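Local coordinates for protein tryparedoxin II (Crithidia fasciculata, PDB 1I5G) that probably carries electrons from trypanothione to peroxidase partners, as a thioredoxin-like oxidoreductase, at residues D71-A74 / E75-K78; L89-E92 / D93-G96. The protein carries 1 engineered substitution. One frame throughout, in Å; residues are numbered along the deposited sequence.

Overall arrangement
Following the chain from its N terminus, strand 63-69 ends in a loop whose last residues, 71-74, bend into helix 74-81; contact 1 is that local bend. After the helix the chain returns through strand 87-88, parallel to 63-69 and beside it in the mixed sheet, and leaves through residues 89-92 and a type I turn (Pro90 to Asp93), which leads into helix 94-103; contact 2 is this second bend. The two follow in series, neither nested nor crossed, with centres about 11 Å apart. Phe91 of contact 2 joins them: its CD1 lies 3.6 Å from Phe77 CB and its CE2 3.5 Å from Ala74 N. Together they tie two neighbouring strand ends to two helix starts.

Contact 1: residues D71-A74 / E75-K78; sequences DESA and EDFK
Ser73 caps helix 74-81 through its side chain, OG accepting from Asp76 N at 3.1 Å in a nearly straight bond (165°). Its chi1 of 67° sets OG between the backbone N and the carbonyl carbon, over the first turn. The same hydroxyl donates weakly to Glu75 OE1 at 3.0 Å, the glutamate chain being bent at chi2 (76°) to bring its carboxylate back against the serine. Backbone bonds take over at once: Phe77 N reaches Ser73 O at 2.9 Å and Lys78 N reaches Ala74 O at 3.0 Å.

Charge of one sign gathers on the outer side. Glu72 OE2 and Asp76 OD2 stand 4.1 Å apart, like charges not bonded to each other. Water 1 bridges the two carboxylates, its bond to the aspartate being the weaker.

On the inner side, Asp71 lays its carboxylate alongside the start of the helix, OD2 3.9 Å from Phe77 CA. Its polar partners lie elsewhere: OD2 is hydrogen-bonded to Ser69 OG and OD1 to Ser38 N, while the Phe77 ring extends inward against Leu67 and Ser69. Were Asp71 replaced by an alanine, Ser38 N would probably lose this acceptor and Ser69 OG its mate, with a gap opened beside Phe77.

Glu72, Glu75 and Asp76, clustered at the helix N terminus, are probably stabilised by the positive end of the helix dipole, which may offset their mutual repulsion; the water between Glu72 and Asp76 would probably ease it further.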
ATOM      1  N   ASP A  71      11.122  -6.555   0.981  1.00  3.45           N
ATOM      2  CA  ASP A  71      11.625  -7.868   0.618  1.00  4.03           C
ATOM      3  C   ASP A  71      13.137  -7.841   0.434  1.00  5.73           C
ATOM      4  O   ASP A  71      13.775  -6.817   0.188  1.00  6.07           O
ATOM      5  CB  ASP A  71      10.914  -8.332  -0.659  1.00  3.84           C
ATOM      6  CG  ASP A  71       9.511  -8.806  -0.397  1.00  4.11           C
ATOM      7  OD1 ASP A  71       9.360  -9.901   0.235  1.00  4.89           O
ATOM      8  OD2 ASP A  71       8.527  -8.114  -0.784  1.00  4.85           O
ATOM      9  N   GLU A  72      13.702  -9.044   0.580  1.00  8.42           N
ATOM     10  CA  GLU A  72      15.166  -9.203   0.596  1.00 11.69           C
ATOM     11  C   GLU A  72      15.825  -9.175  -0.784  1.00 11.09           C
ATOM     12  O   GLU A  72      17.010  -8.854  -0.939  1.00 14.30           O
ATOM     13  CB  GLU A  72      15.528 -10.559   1.201  1.00 13.22           C
ATOM     14  CG  GLU A  72      14.956 -10.842   2.581  1.00 15.02           C
ATOM     15  CD  GLU A  72      15.466 -12.119   3.220  1.00 15.95           C
ATOM     16  OE1 GLU A  72      16.572 -12.039   3.809  1.00 18.53           O
ATOM     17  OE2 GLU A  72      14.770 -13.156   3.117  1.00 16.84           O
ATOM     18  N   SER A  73      15.082  -9.528  -1.809  1.00  9.57           N
ATOM     19  CA  SER A  73      15.634  -9.653  -3.146  1.00  9.44           C
ATOM     20  C   SER A  73      14.533  -9.405  -4.153  1.00  8.39           C
ATOM     21  O   SER A  73      13.322  -9.458  -3.872  1.00  7.38           O
ATOM     22  CB  SER A  73      16.174 -11.061  -3.452  1.00  9.74           C
ATOM     23  OG  SER A  73      15.134 -12.023  -3.505  1.00 11.01           O
ATOM     24  N   ALA A  74      14.964  -9.150  -5.376  1.00  8.56           N
ATOM     25  CA  ALA A  74      14.113  -8.903  -6.508  1.00  7.89           C
ATOM     26  C   ALA A  74      13.250 -10.130  -6.719  1.00  7.64           C
ATOM     27  O   ALA A  74      12.087 -10.039  -7.017  1.00  6.44           O
ATOM     28  CB  ALA A  74      14.948  -8.661  -7.774  1.00  7.99           C
ATOM     29  N   GLU A  75      13.815 -11.317  -6.542  1.00  7.76           N
ATOM     30  CA  GLU A  75      13.039 -12.524  -6.769  1.00  8.49           C
ATOM     31  C   GLU A  75      11.938 -12.723  -5.725  1.00  6.61           C
ATOM     32  O   GLU A  75      10.816 -13.103  -5.999  1.00  6.29           O
ATOM     33  CB  GLU A  75      14.001 -13.704  -6.846  1.00 12.41           C
ATOM     34  CG  GLU A  75      15.256 -13.336  -7.644  1.00 16.28           C
ATOM     35  CD  GLU A  75      16.304 -12.459  -6.947  1.00 17.79           C
ATOM     36  OE1 GLU A  75      16.819 -12.812  -5.866  1.00 22.59           O
ATOM     37  OE2 GLU A  75      16.705 -11.376  -7.393  1.00 20.43           O
ATOM     38  N   ASP A  76      12.246 -12.448  -4.466  1.00  6.10           N
ATOM     39  CA  ASP A  76      11.260 -12.556  -3.392  1.00  6.23           C
ATOM     40  C   ASP A  76      10.149 -11.542  -3.618  1.00  5.77           C
ATOM     41  O   ASP A  76       8.982 -11.847  -3.439  1.00  5.35           O
ATOM     42  CB  ASP A  76      11.915 -12.339  -2.016  1.00  8.87           C
ATOM     43  CG  ASP A  76      12.832 -13.477  -1.614  1.00 12.57           C
ATOM     44  OD1 ASP A  76      12.604 -14.608  -2.060  1.00 14.98           O
ATOM     45  OD2 ASP A  76      13.807 -13.248  -0.869  1.00 18.06           O
ATOM     46  N   PHE A  77      10.508 -10.322  -4.003  1.00  4.52           N
ATOM     47  CA  PHE A  77       9.474  -9.343  -4.356  1.00  4.69           C
ATOM     48  C   PHE A  77       8.534  -9.839  -5.446  1.00  4.60           C
ATOM     49  O   PHE A  77       7.308  -9.762  -5.331  1.00  4.21           O
ATOM     50  CB  PHE A  77      10.104  -8.050  -4.850  1.00  3.76           C
ATOM     51  CG  PHE A  77       9.121  -7.013  -5.338  1.00  4.69           C
ATOM     52  CD1 PHE A  77       8.545  -6.056  -4.498  1.00  4.04           C
ATOM     53  CD2 PHE A  77       8.766  -6.975  -6.674  1.00  4.42           C
ATOM     54  CE1 PHE A  77       7.670  -5.117  -4.988  1.00  3.46           C
ATOM     55  CE2 PHE A  77       7.878  -6.037  -7.190  1.00  4.61           C
ATOM     56  CZ  PHE A  77       7.320  -5.102  -6.327  1.00  3.97           C
ATOM     57  N   LYS A  78       9.134 -10.352  -6.522  1.00  5.14           N
ATOM     58  CA  LYS A  78       8.326 -10.813  -7.641  1.00  5.86           C
ATOM     59  C   LYS A  78       7.314 -11.853  -7.206  1.00  5.97           C
ATOM     60  O   LYS A  78       6.148 -11.738  -7.546  1.00  5.37           O
ATOM     61  CB  LYS A  78       9.250 -11.417  -8.699  1.00  9.32           C
ATOM     62  CG  LYS A  78       8.532 -11.736 -10.005  1.00 12.35           C
ATOM     63  CD  LYS A  78       9.446 -12.256 -11.127  1.00 15.36           C
ATOM     64  CE  LYS A  78       8.626 -12.915 -12.270  1.00 17.47           C
ATOM     65  NZ  LYS A  78       9.483 -13.454 -13.374  1.00 20.66           N
TER
HETATM   66  O   HOH W   1      12.415 -13.662   1.590  1.00 19.02           O

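Contact 2: residues L89-E92 / D93-G96; sequences LPFE and DRKG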
ATOM      1  N   LEU A  89       4.917  -0.122  -5.563  1.00  2.53           N
ATOM      2  CA  LEU A  89       6.090   0.706  -5.886  1.00  2.55           C
ATOM      3  C   LEU A  89       7.110  -0.276  -6.484  1.00  2.75           C
ATOM      4  O   LEU A  89       7.381  -1.306  -5.861  1.00  3.08           O
ATOM      5  CB  LEU A  89       6.649   1.377  -4.615  1.00  2.76           C
ATOM      6  CG  LEU A  89       7.863   2.271  -4.920  1.00  3.15           C
ATOM      7  CD1 LEU A  89       7.419   3.526  -5.637  1.00  5.00           C
ATOM      8  CD2 LEU A  89       8.524   2.647  -3.587  1.00  3.28           C
ATOM      9  N   PRO A  90       7.668  -0.032  -7.669  1.00  2.59           N
ATOM     10  CA  PRO A  90       8.602  -0.985  -8.268  1.00  3.61           C
ATOM     11  C   PRO A  90       9.770  -1.318  -7.349  1.00  3.23           C
ATOM     12  O   PRO A  90      10.334  -0.428  -6.701  1.00  3.40           O
ATOM     13  CB  PRO A  90       9.032  -0.254  -9.538  1.00  3.67           C
ATOM     14  CG  PRO A  90       7.823   0.532  -9.914  1.00  3.95           C
ATOM     15  CD  PRO A  90       7.446   1.116  -8.567  1.00  2.94           C
ATOM     16  N   PHE A  91      10.155  -2.589  -7.285  1.00  2.69           N
ATOM     17  CA  PHE A  91      11.228  -3.001  -6.410  1.00  2.21           C
ATOM     18  C   PHE A  91      12.527  -2.258  -6.628  1.00  3.82           C
ATOM     19  O   PHE A  91      13.228  -1.921  -5.656  1.00  3.49           O
ATOM     20  CB  PHE A  91      11.468  -4.506  -6.482  1.00  2.79           C
ATOM     21  CG  PHE A  91      12.465  -5.002  -5.465  1.00  3.69           C
ATOM     22  CD1 PHE A  91      12.140  -5.231  -4.140  1.00  4.04           C
ATOM     23  CD2 PHE A  91      13.772  -5.233  -5.859  1.00  5.05           C
ATOM     24  CE1 PHE A  91      13.069  -5.676  -3.261  1.00  5.08           C
ATOM     25  CE2 PHE A  91      14.737  -5.690  -4.961  1.00  5.04           C
ATOM     26  CZ  PHE A  91      14.333  -5.879  -3.690  1.00  5.31           C
ATOM     27  N   GLU A  92      12.907  -1.995  -7.875  1.00  3.31           N
ATOM     28  CA  GLU A  92      14.207  -1.363  -8.104  1.00  4.00           C
ATOM     29  C   GLU A  92      14.293   0.031  -7.530  1.00  4.83           C
ATOM     30  O   GLU A  92      15.389   0.561  -7.347  1.00  5.69           O
ATOM     31  CB  GLU A  92      14.612  -1.429  -9.581  1.00  5.00           C
ATOM     32  CG  GLU A  92      14.810  -2.859 -10.073  1.00  5.98           C
ATOM     33  CD  GLU A  92      15.977  -3.564  -9.435  1.00  6.73           C
ATOM     34  OE1 GLU A  92      17.120  -3.118  -9.714  1.00  8.36           O
ATOM     35  OE2 GLU A  92      15.729  -4.534  -8.700  1.00  8.54           O
ATOM     36  N   ASP A  93      13.155   0.653  -7.218  1.00  3.56           N
ATOM     37  CA  ASP A  93      13.132   1.953  -6.541  1.00  4.01           C
ATOM     38  C   ASP A  93      13.294   1.748  -5.038  1.00  4.58           C
ATOM     39  O   ASP A  93      12.400   1.957  -4.215  1.00  3.28           O
ATOM     40  CB  ASP A  93      11.825   2.700  -6.811  1.00  4.32           C
ATOM     41  CG  ASP A  93      11.814   4.107  -6.222  1.00  4.63           C
ATOM     42  OD1 ASP A  93      12.821   4.583  -5.650  1.00  5.18           O
ATOM     43  OD2 ASP A  93      10.751   4.762  -6.338  1.00  5.51           O
ATOM     44  N   ARG A  94      14.489   1.306  -4.671  1.00  4.34           N
ATOM     45  CA  ARG A  94      14.839   1.124  -3.268  1.00  3.45           C
ATOM     46  C   ARG A  94      14.838   2.426  -2.474  1.00  4.29           C
ATOM     47  O   ARG A  94      14.312   2.527  -1.364  1.00  3.85           O
ATOM     48  CB  ARG A  94      16.152   0.335  -3.125  1.00  3.86           C
ATOM     49  CG  ARG A  94      16.128  -1.080  -3.768  1.00  4.93           C
ATOM     50  CD  ARG A  94      15.409  -2.198  -2.954  1.00  4.54           C
ATOM     51  NE  ARG A  94      13.963  -2.028  -2.955  1.00  4.41           N
ATOM     52  CZ  ARG A  94      13.127  -2.504  -2.037  1.00  5.83           C
ATOM     53  NH1 ARG A  94      13.583  -3.206  -1.008  1.00  7.27           N
ATOM     54  NH2 ARG A  94      11.834  -2.281  -2.143  1.00  5.10           N
ATOM     55  N   LYS A  95      15.424   3.437  -3.088  1.00  4.72           N
ATOM     56  CA  LYS A  95      15.462   4.767  -2.499  1.00  6.00           C
ATOM     57  C   LYS A  95      14.044   5.266  -2.169  1.00  4.74           C
ATOM     58  O   LYS A  95      13.800   5.883  -1.132  1.00  4.78           O
ATOM     59  CB  LYS A  95      16.168   5.777  -3.419  1.00  9.23           C
ATOM     60  CG  LYS A  95      17.693   5.703  -3.519  1.00 12.25           C
ATOM     61  CD  LYS A  95      18.290   6.833  -4.369  1.00 15.56           C
ATOM     62  CE  LYS A  95      19.708   6.516  -4.851  1.00 18.58           C
ATOM     63  NZ  LYS A  95      20.383   7.540  -5.708  1.00 21.76           N
ATOM     64  N   GLY A  96      13.079   5.001  -3.041  1.00  4.91           N
ATOM     65  CA  GLY A  96      11.697   5.434  -2.842  1.00  4.47           C
ATOM     66  C   GLY A  96      11.025   4.697  -1.700  1.00  3.16           C
ATOM     67  O   GLY A  96      10.221   5.234  -0.938  1.00  3.31           O
TER
HETATM   68  O   HOH W   2      10.706  -0.279  -3.973  1.00  3.62           O
HETATM   69  O   HOH W   3      16.746   3.098  -5.635  1.00  9.93           O
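Asp93 N turns back to Pro90 O at 3.1 Å, closing a type I beta turn, and Arg94 N makes a weak bond to Glu92 O across an inverse gamma turn centred on Asp93.

The main side-chain contact is between Phe91 and Arg94. The guanidinium lies flat on one face of the ring, planes 20° apart and centres 3.9 Å apart, an off-centre cation-pi stack in which Phe91 CE1 sits over the middle of the guanidinium. Arg94 CD adds a CH-pi contact over the same ring, 4.1 Å from its centroid. Bends at chi2 and chi3 (-79° and 72°) fold the arginine chain back across the turn, and NE donates to Phe91 O at 2.8 Å in a bent bond. That donor lies in the carbonyl plane, although the oxygen is tilted out of the guanidinium plane. The carbonyl and ring of Phe91 thus grip the arginine at two places, and further bonds fix its rotation: NH2 reaches Ser69 O as well as water 2, which lies at the guanidinium edge close to Pro90 O and Asp93 O.

The Asp93 carboxylate works on the helix start instead. Its OD1 accepts the N-cap bond from Gly96 N at 2.7 Å, approached from above the carboxylate plane, whereas OD2 is taken by Ser10 OG. Leu89 packs against this end of the turn with both methyl groups, CD1 3.6 Å from Asp93 OD2 and CD2 3.7 Å from Gly96 C. Gly96, having no side chain, lets the carboxylate close in on its backbone.

An aspartate that ends a type I beta turn and N-caps the following helix, here with an arginine folded back over the turn's aromatic residue, carries the chain from strand 87-88, inside the thioredoxin-like sheet between 12-15 and 63-69, into helix 94-103.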